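Local coordinates for protein similar to hydroxylamine oxidoreductase (Kuenenia stuttgartiensis, PDB 6H5L) that probably acts as an oxidoreductase within a 60-heme reductase complex, carrying electrons along chains of c-type hemes, at residues Ala220-Ala228 with Tyr253-Lys264; Tyr282-Gly290 with Tyr345-Cys353. All coordinates share one frame; numbering follows the deposited sequence.

Contact 1: residues Ala220-Ala228 with Tyr253-Lys264; sequences AVEGRQPEA and YEKEEEHYDFTK. With HEC (heme c), chain G.
Arg224 divides its guanidinium between a backbone carbonyl and a heme: one side grips Phe262 O, while NH1 reaches the heme c of chain G, an arginine-propionate pairing of the kind common in multiheme c-type cytochromes. The grip is side-on and bidentate, with NE 2.8 Å and NH2 3.1 Å from Phe262 O, the acceptor lying nearly in the guanidinium plane. A bend at chi3 (-85°) turns this edge toward the carbonyl and leaves NH1 to donate to propionate oxygen O2D of the heme at 2.8 Å. Lys264 O and Ala220 O lie over opposite faces of the planar group, so backbone oxygens as well as the propionate surround the cation. Arginine suits the place because it can donate in several directions from one rigid plane; a leucine here would probably leave the propionate without this countercharge and Phe262 O without both of its side-chain donors.

Phe262 supplies the apolar half. Its CB packs 3.7 Å from Val221 CG1, and one ring face receives Gln225 CB in a CH-pi contact, 4.2 Å from the centroid. Pro226, whose rigid ring presents CH groups, similarly sets CG over the face of Tyr253, 4.0 Å from that centroid. The Tyr253 hydroxyl donates to Glu227 OE2 and is also hydrogen-bonded to Lys255 of a second subunit, which makes tyrosine apt: its ring packs while its tip joins a polar network. Glu227 OE1 accepts from a water that also gives a weak bond to Glu257.

Thus the short helix 220-224 and the residues after it lie against helix 248-256, at Tyr253, and the loop carrying Phe262, while Tyr244 of helix 240-245 touches both Pro226 and Tyr253.

Contact 2: residues Tyr282-Gly290 with Tyr345-Cys353; sequences YCHMYEKHG and YWLEVCAKC. With HEC (heme c), chain I.
Cys283 and His284 complete a CXXCH heme-binding motif and pack against Val349 and Trp346, on the helix that leads into the next such motif, at Cys350 and Cys353. His284 NE2 lies 2.0 Å from FE of the chain I heme, which it binds together with His477. Cys283 SG is bonded covalently to heme CAC. Trp346 turns its edge to the face of His284, the planes 86° apart, while its own face lies against heme methyl CMD; a broad indole suits the corner formed by ligand and porphyrin.

Glu348 holds the other end. Its CB lies 3.4 Å from Tyr286 OH. CG, anti to the carbonyl carbon (chi1 -60°), is somewhat farther from that oxygen, and the chain runs on extended (chi2 -172°), carrying CD to 3.3 Å from Tyr286 OH. OE1 accepts from His289 ND1 (2.9 Å) on its syn side, and also pairs with Lys40 of the partner cytochrome chain. OE2 takes two donors: His289 N at 2.7 Å, likewise syn, and Tyr286 OH from above the carboxylate plane. Tyr286 OH in turn accepts from Gly290 N, which probably helps fix the turn, where positive phi favours glycine.

Val349 CG2 makes a CH-pi contact over one face of the Tyr286 ring, offset toward its rim. Alongside, Lys288 CB stands over the centre of the Tyr345 ring, 3.5 Å from its centroid.

From the N terminus, the chain first passes through 220-228, runs out through helix 240-245 and returns along helix 248-256, where contact 1 closes a loop of 24 residues. A linker then leads to helix 280-285, at which contact 2 opens; its own loop, 54 residues long, closes on helix 337-350. The two are therefore in series, neither nesting nor crossing. Their nearest atoms stay about 6 Å apart, yet the linker serves both: Thr279 touches Pro226 and Phe262 and hydrogen-bonds Tyr282 N. Contact 1 ties the heme-bordering helix 220-224 and the residues after it to helix 248-256 and the loop that follows, contact 2 joins two heme-binding motifs, and both touch the third subunit.

Contact 1: residues Ala220-Ala228 with Tyr253-Lys264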
loop_
_atom_site.group_PDB
_atom_site.type_symbol
_atom_site.label_atom_id
_atom_site.label_comp_id
_atom_site.label_asym_id
_atom_site.label_seq_id
_atom_site.Cartn_x
_atom_site.Cartn_y
_atom_site.Cartn_z
ATOM N N ALA A 220 0.345 25.076 -17.415
ATOM C CA ALA A 220 -0.567 25.984 -16.731
ATOM C C ALA A 220 -0.329 25.978 -15.228
ATOM O O ALA A 220 -0.545 26.995 -14.561
ATOM C CB ALA A 220 -2.017 25.614 -17.043
ATOM N N VAL A 221 0.114 24.842 -14.682
ATOM C CA VAL A 221 0.502 24.790 -13.275
ATOM C C VAL A 221 1.647 25.755 -13.007
ATOM O O VAL A 221 1.647 26.484 -12.008
ATOM C CB VAL A 221 0.871 23.348 -12.877
ATOM C CG1 VAL A 221 1.485 23.317 -11.485
ATOM C CG2 VAL A 221 -0.356 22.449 -12.946
ATOM N N GLU A 222 2.637 25.787 -13.901
ATOM C CA GLU A 222 3.769 26.687 -13.706
ATOM C C GLU A 222 3.369 28.140 -13.931
ATOM O O GLU A 222 3.881 29.041 -13.259
ATOM C CB GLU A 222 4.919 26.297 -14.631
ATOM C CG GLU A 222 6.187 27.095 -14.400
ATOM C CD GLU A 222 7.146 26.997 -15.562
ATOM O OE1 GLU A 222 7.460 25.867 -15.990
ATOM O OE2 GLU A 222 7.574 28.058 -16.058
ATOM N N GLY A 223 2.461 28.389 -14.878
ATOM C CA GLY A 223 2.018 29.750 -15.123
ATOM C C GLY A 223 1.244 30.348 -13.966
ATOM O O GLY A 223 1.225 31.569 -13.793
ATOM N N ARG A 224 0.606 29.506 -13.156
ATOM C CA ARG A 224 -0.213 29.973 -12.046
ATOM C C ARG A 224 0.566 30.146 -10.750
ATOM O O ARG A 224 0.042 30.757 -9.811
ATOM C CB ARG A 224 -1.387 29.011 -11.820
ATOM C CG ARG A 224 -2.442 29.072 -12.914
ATOM C CD ARG A 224 -3.690 28.298 -12.534
ATOM N NE ARG A 224 -3.598 26.878 -12.853
ATOM C CZ ARG A 224 -4.142 26.320 -13.930
ATOM N NH1 ARG A 224 -4.813 27.067 -14.797
ATOM N NH2 ARG A 224 -4.018 25.017 -14.139
ATOM N N GLN A 225 1.798 29.625 -10.668
ATOM C CA GLN A 225 2.480 29.883 -9.405
ATOM C C GLN A 225 3.210 31.223 -9.458
ATOM O O GLN A 225 3.685 31.631 -10.521
ATOM C CB GLN A 225 3.459 28.760 -9.083
ATOM C CG GLN A 225 3.997 28.015 -10.289
ATOM C CD GLN A 225 4.544 26.647 -9.925
ATOM O OE1 GLN A 225 4.052 25.993 -9.005
ATOM N NE2 GLN A 225 5.569 26.210 -10.646
ATOM N N PRO A 226 3.296 31.917 -8.315
ATOM C CA PRO A 226 3.854 33.281 -8.315
ATOM C C PRO A 226 5.263 33.390 -8.874
ATOM O O PRO A 226 5.621 34.447 -9.411
ATOM C CB PRO A 226 3.816 33.665 -6.830
ATOM C CG PRO A 226 2.711 32.860 -6.264
ATOM C CD PRO A 226 2.727 31.552 -7.008
ATOM N N GLU A 227 6.073 32.333 -8.767
ATOM C CA GLU A 227 7.462 32.411 -9.207
ATOM C C GLU A 227 7.594 32.641 -10.707
ATOM O O GLU A 227 8.667 33.050 -11.166
ATOM C CB GLU A 227 8.217 31.140 -8.809
ATOM C CG GLU A 227 8.583 31.044 -7.328
ATOM C CD GLU A 227 7.412 30.649 -6.444
ATOM O OE1 GLU A 227 7.601 30.554 -5.211
ATOM O OE2 GLU A 227 6.305 30.426 -6.977
ATOM N N ALA A 228 6.537 32.388 -11.483
ATOM C CA ALA A 228 6.607 32.594 -12.925
ATOM C C ALA A 228 6.723 34.065 -13.302
ATOM O O ALA A 228 7.172 34.372 -14.412
ATOM C CB ALA A 228 5.382 31.980 -13.603
ATOM N N TYR A 253 2.273 31.087 1.441
ATOM C CA TYR A 253 2.312 30.307 0.208
ATOM C C TYR A 253 3.587 29.478 0.124
ATOM O O TYR A 253 3.544 28.289 -0.209
ATOM C CB TYR A 253 2.189 31.227 -1.008
ATOM C CG TYR A 253 2.843 30.667 -2.256
ATOM C CD1 TYR A 253 2.318 29.554 -2.902
ATOM C CD2 TYR A 253 3.983 31.256 -2.788
ATOM C CE1 TYR A 253 2.917 29.041 -4.039
ATOM C CE2 TYR A 253 4.586 30.750 -3.925
ATOM C CZ TYR A 253 4.049 29.643 -4.545
ATOM O OH TYR A 253 4.647 29.140 -5.679
ATOM N N GLU A 254 4.735 30.089 0.423
ATOM C CA GLU A 254 6.003 29.374 0.302
ATOM C C GLU A 254 6.090 28.201 1.272
ATOM O O GLU A 254 6.733 27.189 0.967
ATOM C CB GLU A 254 7.168 30.337 0.517
ATOM C CG GLU A 254 7.430 31.247 -0.675
ATOM C CD GLU A 254 8.017 32.587 -0.279
ATOM O OE1 GLU A 254 8.471 32.726 0.877
ATOM O OE2 GLU A 254 8.015 33.507 -1.126
ATOM N N LYS A 255 5.455 28.310 2.438
ATOM C CA LYS A 255 5.506 27.253 3.438
ATOM C C LYS A 255 4.328 26.288 3.366
ATOM O O LYS A 255 4.373 25.236 4.012
ATOM C CB LYS A 255 5.588 27.862 4.842
ATOM C CG LYS A 255 6.870 28.640 5.100
ATOM C CD LYS A 255 8.105 27.812 4.756
ATOM C CE LYS A 255 8.247 26.597 5.667
ATOM N NZ LYS A 255 9.403 25.739 5.280
ATOM N N GLU A 256 3.284 26.609 2.601
ATOM C CA GLU A 256 2.147 25.713 2.421
ATOM C C GLU A 256 1.931 25.341 0.958
ATOM O O GLU A 256 0.857 24.843 0.606
ATOM C CB GLU A 256 0.869 26.337 2.989
ATOM C CG GLU A 256 0.900 26.612 4.482
ATOM C CD GLU A 256 -0.461 27.015 5.023
ATOM O OE1 GLU A 256 -1.477 26.657 4.391
ATOM O OE2 GLU A 256 -0.518 27.691 6.072
ATOM N N GLU A 257 2.930 25.572 0.097
ATOM C CA GLU A 257 2.737 25.387 -1.341
ATOM C C GLU A 257 2.383 23.950 -1.701
ATOM O O GLU A 257 1.707 23.717 -2.711
ATOM C CB GLU A 257 3.990 25.823 -2.102
ATOM C CG GLU A 257 5.290 25.496 -1.393
ATOM C CD GLU A 257 6.504 25.679 -2.281
ATOM O OE1 GLU A 257 6.650 24.909 -3.253
ATOM O OE2 GLU A 257 7.307 26.598 -2.011
ATOM N N GLU A 258 2.828 22.975 -0.903
ATOM C CA GLU A 258 2.523 21.581 -1.210
ATOM C C GLU A 258 1.023 21.317 -1.223
ATOM O O GLU A 258 0.556 20.438 -1.955
ATOM C CB GLU A 258 3.211 20.650 -0.211
ATOM C CG GLU A 258 4.718 20.573 -0.374
ATOM C CD GLU A 258 5.466 21.193 0.789
ATOM O OE1 GLU A 258 6.154 20.449 1.519
ATOM O OE2 GLU A 258 5.359 22.424 0.976
ATOM N N HIS A 259 0.254 22.069 -0.438
ATOM C CA HIS A 259 -1.186 21.883 -0.354
ATOM C C HIS A 259 -1.961 22.880 -1.208
ATOM O O HIS A 259 -3.193 22.929 -1.122
ATOM C CB HIS A 259 -1.636 21.955 1.105
ATOM C CG HIS A 259 -1.082 20.856 1.957
ATOM N ND1 HIS A 259 0.188 20.896 2.491
ATOM C CD2 HIS A 259 -1.617 19.676 2.349
ATOM C CE1 HIS A 259 0.407 19.794 3.185
ATOM N NE2 HIS A 259 -0.673 19.036 3.114
ATOM N N TYR A 260 -1.271 23.675 -2.021
ATOM C CA TYR A 260 -1.927 24.487 -3.038
ATOM C C TYR A 260 -2.188 23.632 -4.273
ATOM O O TYR A 260 -1.305 22.899 -4.728
ATOM C CB TYR A 260 -1.062 25.690 -3.413
ATOM C CG TYR A 260 -1.153 26.873 -2.470
ATOM C CD1 TYR A 260 -0.905 26.727 -1.111
ATOM C CD2 TYR A 260 -1.461 28.140 -2.947
ATOM C CE1 TYR A 260 -0.978 27.809 -0.252
ATOM C CE2 TYR A 260 -1.535 29.227 -2.097
ATOM C CZ TYR A 260 -1.293 29.056 -0.751
ATOM O OH TYR A 260 -1.366 30.136 0.097
ATOM N N ASP A 261 -3.399 23.722 -4.815
ATOM C CA ASP A 261 -3.779 22.945 -5.996
ATOM C C ASP A 261 -3.678 23.869 -7.206
ATOM O O ASP A 261 -4.629 24.568 -7.561
ATOM C CB ASP A 261 -5.176 22.355 -5.837
ATOM C CG ASP A 261 -5.505 21.327 -6.908
ATOM O OD1 ASP A 261 -4.726 21.197 -7.878
ATOM O OD2 ASP A 261 -6.542 20.641 -6.778
ATOM N N PHE A 262 -2.510 23.866 -7.847
ATOM C CA PHE A 262 -2.285 24.680 -9.034
ATOM C C PHE A 262 -2.791 24.023 -10.311
ATOM O O PHE A 262 -2.677 24.626 -11.384
ATOM C CB PHE A 262 -0.798 25.014 -9.175
ATOM C CG PHE A 262 -0.301 26.001 -8.159
ATOM C CD1 PHE A 262 -0.712 27.324 -8.203
ATOM C CD2 PHE A 262 0.579 25.609 -7.162
ATOM C CE1 PHE A 262 -0.260 28.238 -7.271
ATOM C CE2 PHE A 262 1.036 26.518 -6.227
ATOM C CZ PHE A 262 0.615 27.834 -6.282
ATOM N N THR A 263 -3.342 22.811 -10.228
ATOM C CA THR A 263 -3.948 22.183 -11.394
ATOM C C THR A 263 -5.318 22.763 -11.718
ATOM O O THR A 263 -5.810 22.570 -12.835
ATOM C CB THR A 263 -4.075 20.670 -11.186
ATOM O OG1 THR A 263 -5.014 20.404 -10.136
ATOM C CG2 THR A 263 -2.730 20.066 -10.815
ATOM N N LYS A 264 -5.937 23.466 -10.773
ATOM C CA LYS A 264 -7.265 24.033 -10.971
ATOM C C LYS A 264 -7.153 25.416 -11.600
ATOM O O LYS A 264 -6.355 26.237 -11.131
ATOM C CB LYS A 264 -8.015 24.128 -9.649
ATOM C CG LYS A 264 -8.024 22.835 -8.847
ATOM C CD LYS A 264 -8.760 22.987 -7.523
ATOM C CE LYS A 264 -10.231 22.619 -7.647
ATOM N NZ LYS A 264 -10.894 22.562 -6.313
HETATM FE FE HEC G . -1.148 31.916 -20.685
HETATM C CHA HEC G . -3.291 29.780 -19.059
HETATM C CHB HEC G . -1.933 30.394 -23.666
HETATM C CHC HEC G . 0.585 34.356 -22.418
HETATM C CHD HEC G . -0.039 33.209 -17.745
HETATM N NA HEC G . -2.375 30.369 -21.256
HETATM C C1A HEC G . -3.185 29.628 -20.419
HETATM C C2A HEC G . -3.907 28.661 -21.216
HETATM C C3A HEC G . -3.539 28.827 -22.487
HETATM C C4A HEC G . -2.565 29.904 -22.543
HETATM C CMA HEC G . -4.063 28.007 -23.682
HETATM C CAA HEC G . -4.930 27.633 -20.681
HETATM C CBA HEC G . -4.268 26.279 -20.452
HETATM C CGA HEC G . -5.300 25.309 -19.937
HETATM O O1A HEC G . -6.364 25.768 -19.446
HETATM O O2A HEC G . -5.059 24.076 -20.013
HETATM N NB HEC G . -0.685 32.267 -22.670
HETATM C C1B HEC G . -1.241 31.586 -23.736
HETATM C C2B HEC G . -0.967 32.347 -24.937
HETATM C C3B HEC G . -0.266 33.435 -24.598
HETATM C C4B HEC G . -0.077 33.408 -23.164
HETATM C CMB HEC G . -1.413 31.935 -26.354
HETATM C CAB HEC G . 0.252 34.550 -25.535
HETATM C CBB HEC G . -0.918 35.423 -26.042
HETATM N NC HEC G . 0.055 33.489 -20.181
HETATM C C1C HEC G . 0.660 34.384 -21.044
HETATM C C2C HEC G . 1.276 35.427 -20.250
HETATM C C3C HEC G . 1.219 35.040 -18.968
HETATM C C4C HEC G . 0.375 33.860 -18.890
HETATM C CMC HEC G . 2.202 36.519 -20.832
HETATM C CAC HEC G . 1.813 35.798 -17.761
HETATM C CBC HEC G . 1.084 37.149 -17.575
HETATM N ND HEC G . -1.554 31.507 -18.705
HETATM C C1D HEC G . -1.058 32.280 -17.660
HETATM C C2D HEC G . -1.794 31.946 -16.461
HETATM C C3D HEC G . -2.809 30.877 -16.873
HETATM C C4D HEC G . -2.586 30.670 -18.282
HETATM C CMD HEC G . -1.606 32.535 -15.054
HETATM C CAD HEC G . -3.856 30.179 -15.979
HETATM C CBD HEC G . -5.225 30.743 -16.353
HETATM C CGD HEC G . -6.257 30.427 -15.303
HETATM O O1D HEC G . -7.370 31.009 -15.367
HETATM O O2D HEC G . -5.970 29.601 -14.400
HETATM O O HOH W 1 6.898 28.329 -3.884
#

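Contact 2: residues Tyr282-Gly290 with Tyr345-Cys353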
loop_
_atom_site.group_PDB
_atom_site.type_symbol
_atom_site.label_atom_id
_atom_site.label_comp_id
_atom_site.label_asym_id
_atom_site.label_seq_id
_atom_site.Cartn_x
_atom_site.Cartn_y
_atom_site.Cartn_z
ATOM N N TYR A 282 -3.957 35.163 -8.862
ATOM C CA TYR A 282 -5.296 35.236 -8.286
ATOM C C TYR A 282 -5.721 36.680 -8.055
ATOM O O TYR A 282 -6.859 37.056 -8.364
ATOM C CB TYR A 282 -5.361 34.440 -6.983
ATOM C CG TYR A 282 -6.779 34.165 -6.547
ATOM C CD1 TYR A 282 -7.510 33.131 -7.117
ATOM C CD2 TYR A 282 -7.397 34.950 -5.583
ATOM C CE1 TYR A 282 -8.811 32.878 -6.734
ATOM C CE2 TYR A 282 -8.700 34.704 -5.191
ATOM C CZ TYR A 282 -9.402 33.667 -5.771
ATOM O OH TYR A 282 -10.698 33.416 -5.389
ATOM N N CYS A 283 -4.823 37.506 -7.515
ATOM C CA CYS A 283 -5.152 38.905 -7.262
ATOM C C CYS A 283 -5.342 39.675 -8.565
ATOM O O CYS A 283 -6.324 40.409 -8.724
ATOM C CB CYS A 283 -4.060 39.559 -6.410
ATOM S SG CYS A 283 -4.316 39.531 -4.610
ATOM N N HIS A 284 -4.420 39.509 -9.516
ATOM C CA HIS A 284 -4.362 40.391 -10.680
ATOM C C HIS A 284 -5.148 39.887 -11.883
ATOM O O HIS A 284 -5.659 40.707 -12.657
ATOM C CB HIS A 284 -2.907 40.622 -11.087
ATOM C CG HIS A 284 -2.186 41.592 -10.206
ATOM N ND1 HIS A 284 -2.228 42.955 -10.413
ATOM C CD2 HIS A 284 -1.424 41.402 -9.104
ATOM C CE1 HIS A 284 -1.512 43.561 -9.483
ATOM N NE2 HIS A 284 -1.014 42.641 -8.676
ATOM N N MET A 285 -5.255 38.574 -12.079
ATOM C CA MET A 285 -6.019 38.078 -13.216
ATOM C C MET A 285 -7.513 38.017 -12.944
ATOM O O MET A 285 -8.284 37.729 -13.868
ATOM C CB MET A 285 -5.516 36.701 -13.645
ATOM C CG MET A 285 -4.096 36.725 -14.173
ATOM S SD MET A 285 -3.693 35.287 -15.174
ATOM C CE MET A 285 -2.390 35.966 -16.200
ATOM N N TYR A 286 -7.938 38.275 -11.712
ATOM C CA TYR A 286 -9.347 38.537 -11.459
ATOM C C TYR A 286 -9.780 39.801 -12.190
ATOM O O TYR A 286 -9.142 40.855 -12.063
ATOM C CB TYR A 286 -9.584 38.675 -9.953
ATOM C CG TYR A 286 -11.021 38.929 -9.551
ATOM C CD1 TYR A 286 -11.878 37.876 -9.262
ATOM C CD2 TYR A 286 -11.511 40.224 -9.432
ATOM C CE1 TYR A 286 -13.185 38.104 -8.879
ATOM C CE2 TYR A 286 -12.816 40.460 -9.048
ATOM C CZ TYR A 286 -13.649 39.396 -8.774
ATOM O OH TYR A 286 -14.954 39.615 -8.393
ATOM N N GLU A 287 -10.864 39.692 -12.966
ATOM C CA GLU A 287 -11.395 40.825 -13.714
ATOM C C GLU A 287 -12.464 41.581 -12.932
ATOM O O GLU A 287 -12.230 42.727 -12.535
ATOM C CB GLU A 287 -11.960 40.350 -15.056
ATOM C CG GLU A 287 -12.535 41.469 -15.904
ATOM C CD GLU A 287 -12.908 41.012 -17.293
ATOM O OE1 GLU A 287 -13.235 41.878 -18.131
ATOM O OE2 GLU A 287 -12.867 39.792 -17.548
ATOM N N LYS A 288 -13.616 40.946 -12.669
ATOM C CA LYS A 288 -14.680 41.537 -11.857
ATOM C C LYS A 288 -15.807 40.545 -11.588
ATOM O O LYS A 288 -16.104 39.697 -12.436
ATOM C CB LYS A 288 -15.259 42.787 -12.530
ATOM C CG LYS A 288 -15.781 42.560 -13.941
ATOM C CD LYS A 288 -16.386 43.828 -14.518
ATOM C CE LYS A 288 -16.748 43.651 -15.981
ATOM N NZ LYS A 288 -17.314 44.909 -16.539
ATOM N N HIS A 289 -16.451 40.654 -10.424
ATOM C CA HIS A 289 -17.705 39.944 -10.147
ATOM C C HIS A 289 -17.568 38.434 -10.361
ATOM O O HIS A 289 -18.427 37.787 -10.962
ATOM C CB HIS A 289 -18.843 40.518 -10.997
ATOM C CG HIS A 289 -19.000 42.001 -10.864
ATOM N ND1 HIS A 289 -18.869 42.652 -9.657
ATOM C CD2 HIS A 289 -19.265 42.960 -11.782
ATOM C CE1 HIS A 289 -19.052 43.948 -9.834
ATOM N NE2 HIS A 289 -19.293 44.161 -11.116
ATOM N N GLY A 290 -16.466 37.872 -9.865
ATOM C CA GLY A 290 -16.224 36.444 -9.966
ATOM C C GLY A 290 -15.731 35.964 -11.315
ATOM O O GLY A 290 -15.663 34.749 -11.536
ATOM N N TYR A 345 -13.760 45.992 -7.416
ATOM C CA TYR A 345 -13.346 44.681 -7.905
ATOM C C TYR A 345 -12.217 44.115 -7.053
ATOM O O TYR A 345 -12.189 42.912 -6.769
ATOM C CB TYR A 345 -12.915 44.768 -9.370
ATOM C CG TYR A 345 -13.938 45.387 -10.301
ATOM C CD1 TYR A 345 -15.296 45.348 -10.009
ATOM C CD2 TYR A 345 -13.539 46.010 -11.477
ATOM C CE1 TYR A 345 -16.226 45.916 -10.860
ATOM C CE2 TYR A 345 -14.461 46.579 -12.333
ATOM C CZ TYR A 345 -15.803 46.529 -12.020
ATOM O OH TYR A 345 -16.723 47.094 -12.872
ATOM N N TRP A 346 -11.274 44.967 -6.641
ATOM C CA TRP A 346 -10.237 44.536 -5.708
ATOM C C TRP A 346 -10.849 44.051 -4.402
ATOM O O TRP A 346 -10.432 43.023 -3.855
ATOM C CB TRP A 346 -9.258 45.678 -5.435
ATOM C CG TRP A 346 -8.291 45.953 -6.545
ATOM C CD1 TRP A 346 -8.297 47.022 -7.392
ATOM C CD2 TRP A 346 -7.165 45.151 -6.921
ATOM N NE1 TRP A 346 -7.249 46.935 -8.274
ATOM C CE2 TRP A 346 -6.538 45.795 -8.006
ATOM C CE3 TRP A 346 -6.628 43.950 -6.448
ATOM C CZ2 TRP A 346 -5.403 45.279 -8.625
ATOM C CZ3 TRP A 346 -5.500 43.440 -7.063
ATOM C CH2 TRP A 346 -4.900 44.105 -8.141
ATOM N N LEU A 347 -11.841 44.781 -3.889
ATOM C CA LEU A 347 -12.459 44.412 -2.621
ATOM C C LEU A 347 -13.187 43.078 -2.718
ATOM O O LEU A 347 -13.317 42.370 -1.713
ATOM C CB LEU A 347 -13.412 45.516 -2.163
ATOM C CG LEU A 347 -12.725 46.820 -1.748
ATOM C CD1 LEU A 347 -13.744 47.886 -1.370
ATOM C CD2 LEU A 347 -11.760 46.567 -0.600
ATOM N N GLU A 348 -13.662 42.712 -3.912
ATOM C CA GLU A 348 -14.259 41.393 -4.090
ATOM C C GLU A 348 -13.224 40.292 -3.900
ATOM O O GLU A 348 -13.541 39.217 -3.378
ATOM C CB GLU A 348 -14.909 41.287 -5.469
ATOM C CG GLU A 348 -16.006 42.306 -5.721
ATOM C CD GLU A 348 -16.757 42.044 -7.010
ATOM O OE1 GLU A 348 -17.998 41.918 -6.963
ATOM O OE2 GLU A 348 -16.103 41.953 -8.070
ATOM N N VAL A 349 -11.981 40.542 -4.315
ATOM C CA VAL A 349 -10.914 39.571 -4.094
ATOM C C VAL A 349 -10.592 39.464 -2.610
ATOM O O VAL A 349 -10.565 38.367 -2.041
ATOM C CB VAL A 349 -9.666 39.945 -4.913
ATOM C CG1 VAL A 349 -8.461 39.143 -4.445
ATOM C CG2 VAL A 349 -9.912 39.715 -6.388
ATOM N N CYS A 350 -10.353 40.605 -1.960
ATOM C CA CYS A 350 -9.951 40.591 -0.559
ATOM C C CYS A 350 -11.061 40.080 0.350
ATOM O O CYS A 350 -10.774 39.473 1.389
ATOM C CB CYS A 350 -9.523 41.991 -0.121
ATOM S SG CYS A 350 -8.546 42.922 -1.317
ATOM N N ALA A 351 -12.325 40.312 -0.015
ATOM C CA ALA A 351 -13.434 39.894 0.837
ATOM C C ALA A 351 -13.553 38.380 0.941
ATOM O O ALA A 351 -14.244 37.886 1.839
ATOM C CB ALA A 351 -14.750 40.481 0.327
ATOM N N LYS A 352 -12.903 37.633 0.047
ATOM C CA LYS A 352 -12.946 36.178 0.121
ATOM C C LYS A 352 -12.187 35.637 1.326
ATOM O O LYS A 352 -12.437 34.500 1.740
ATOM C CB LYS A 352 -12.386 35.575 -1.168
ATOM C CG LYS A 352 -13.181 35.940 -2.414
ATOM C CD LYS A 352 -12.485 35.469 -3.680
ATOM C CE LYS A 352 -13.346 35.722 -4.902
ATOM N NZ LYS A 352 -14.641 34.996 -4.799
ATOM N N CYS A 353 -11.265 36.416 1.894
ATOM C CA CYS A 353 -10.526 35.996 3.075
ATOM C C CYS A 353 -10.427 37.081 4.136
ATOM O O CYS A 353 -9.834 36.837 5.193
ATOM C CB CYS A 353 -9.112 35.537 2.694
ATOM S SG CYS A 353 -9.014 34.377 1.308
HETATM FE FE HEC I . 0.153 43.150 -7.133
HETATM C CHA HEC I . -0.237 46.457 -7.674
HETATM C CHB HEC I . 2.601 43.003 -9.563
HETATM C CHC HEC I . 0.773 39.857 -6.369
HETATM C CHD HEC I . -2.695 43.028 -5.178
HETATM N NA HEC I . 1.095 44.496 -8.324
HETATM C C1A HEC I . 0.627 45.782 -8.509
HETATM C C2A HEC I . 1.210 46.284 -9.735
HETATM C C3A HEC I . 1.989 45.337 -10.256
HETATM C C4A HEC I . 1.934 44.190 -9.379
HETATM C CMA HEC I . 2.809 45.435 -11.560
HETATM C CAA HEC I . 0.964 47.677 -10.334
HETATM C CBA HEC I . -0.269 47.616 -11.224
HETATM C CGA HEC I . -1.465 48.069 -10.430
HETATM O O1A HEC I . -2.379 47.236 -10.202
HETATM O O2A HEC I . -1.499 49.256 -10.017
HETATM N NB HEC I . 1.415 41.682 -7.874
HETATM C C1B HEC I . 2.419 41.873 -8.802
HETATM C C2B HEC I . 3.252 40.691 -8.819
HETATM C C3B HEC I . 2.747 39.818 -7.946
HETATM C C4B HEC I . 1.583 40.426 -7.328
HETATM C CMB HEC I . 4.473 40.476 -9.736
HETATM C CAB HEC I . 3.303 38.412 -7.636
HETATM C CBB HEC I . 4.705 38.479 -6.986
HETATM N NC HEC I . -0.817 41.698 -6.031
HETATM C C1C HEC I . -0.334 40.428 -5.782
HETATM C C2C HEC I . -1.084 39.871 -4.670
HETATM C C3C HEC I . -2.134 40.673 -4.461
HETATM C C4C HEC I . -1.928 41.886 -5.231
HETATM C CMC HEC I . -1.003 38.394 -4.229
HETATM C CAC HEC I . -3.274 40.439 -3.442
HETATM C CBC HEC I . -2.739 40.546 -1.998
HETATM N ND HEC I . -1.269 44.528 -6.528
HETATM C C1D HEC I . -2.340 44.265 -5.676
HETATM C C2D HEC I . -3.026 45.508 -5.401
HETATM C C3D HEC I . -2.254 46.582 -6.180
HETATM C C4D HEC I . -1.184 45.879 -6.853
HETATM C CMD HEC I . -4.268 45.718 -4.509
HETATM C CAD HEC I . -2.569 48.090 -6.245
HETATM C CBD HEC I . -3.700 48.282 -7.252
HETATM C CGD HEC I . -4.013 49.745 -7.412
HETATM O O1D HEC I . -4.730 50.305 -6.542
HETATM O O2D HEC I . -3.552 50.347 -8.414
HETATM O O HOH W 2 -19.422 46.858 -14.660
#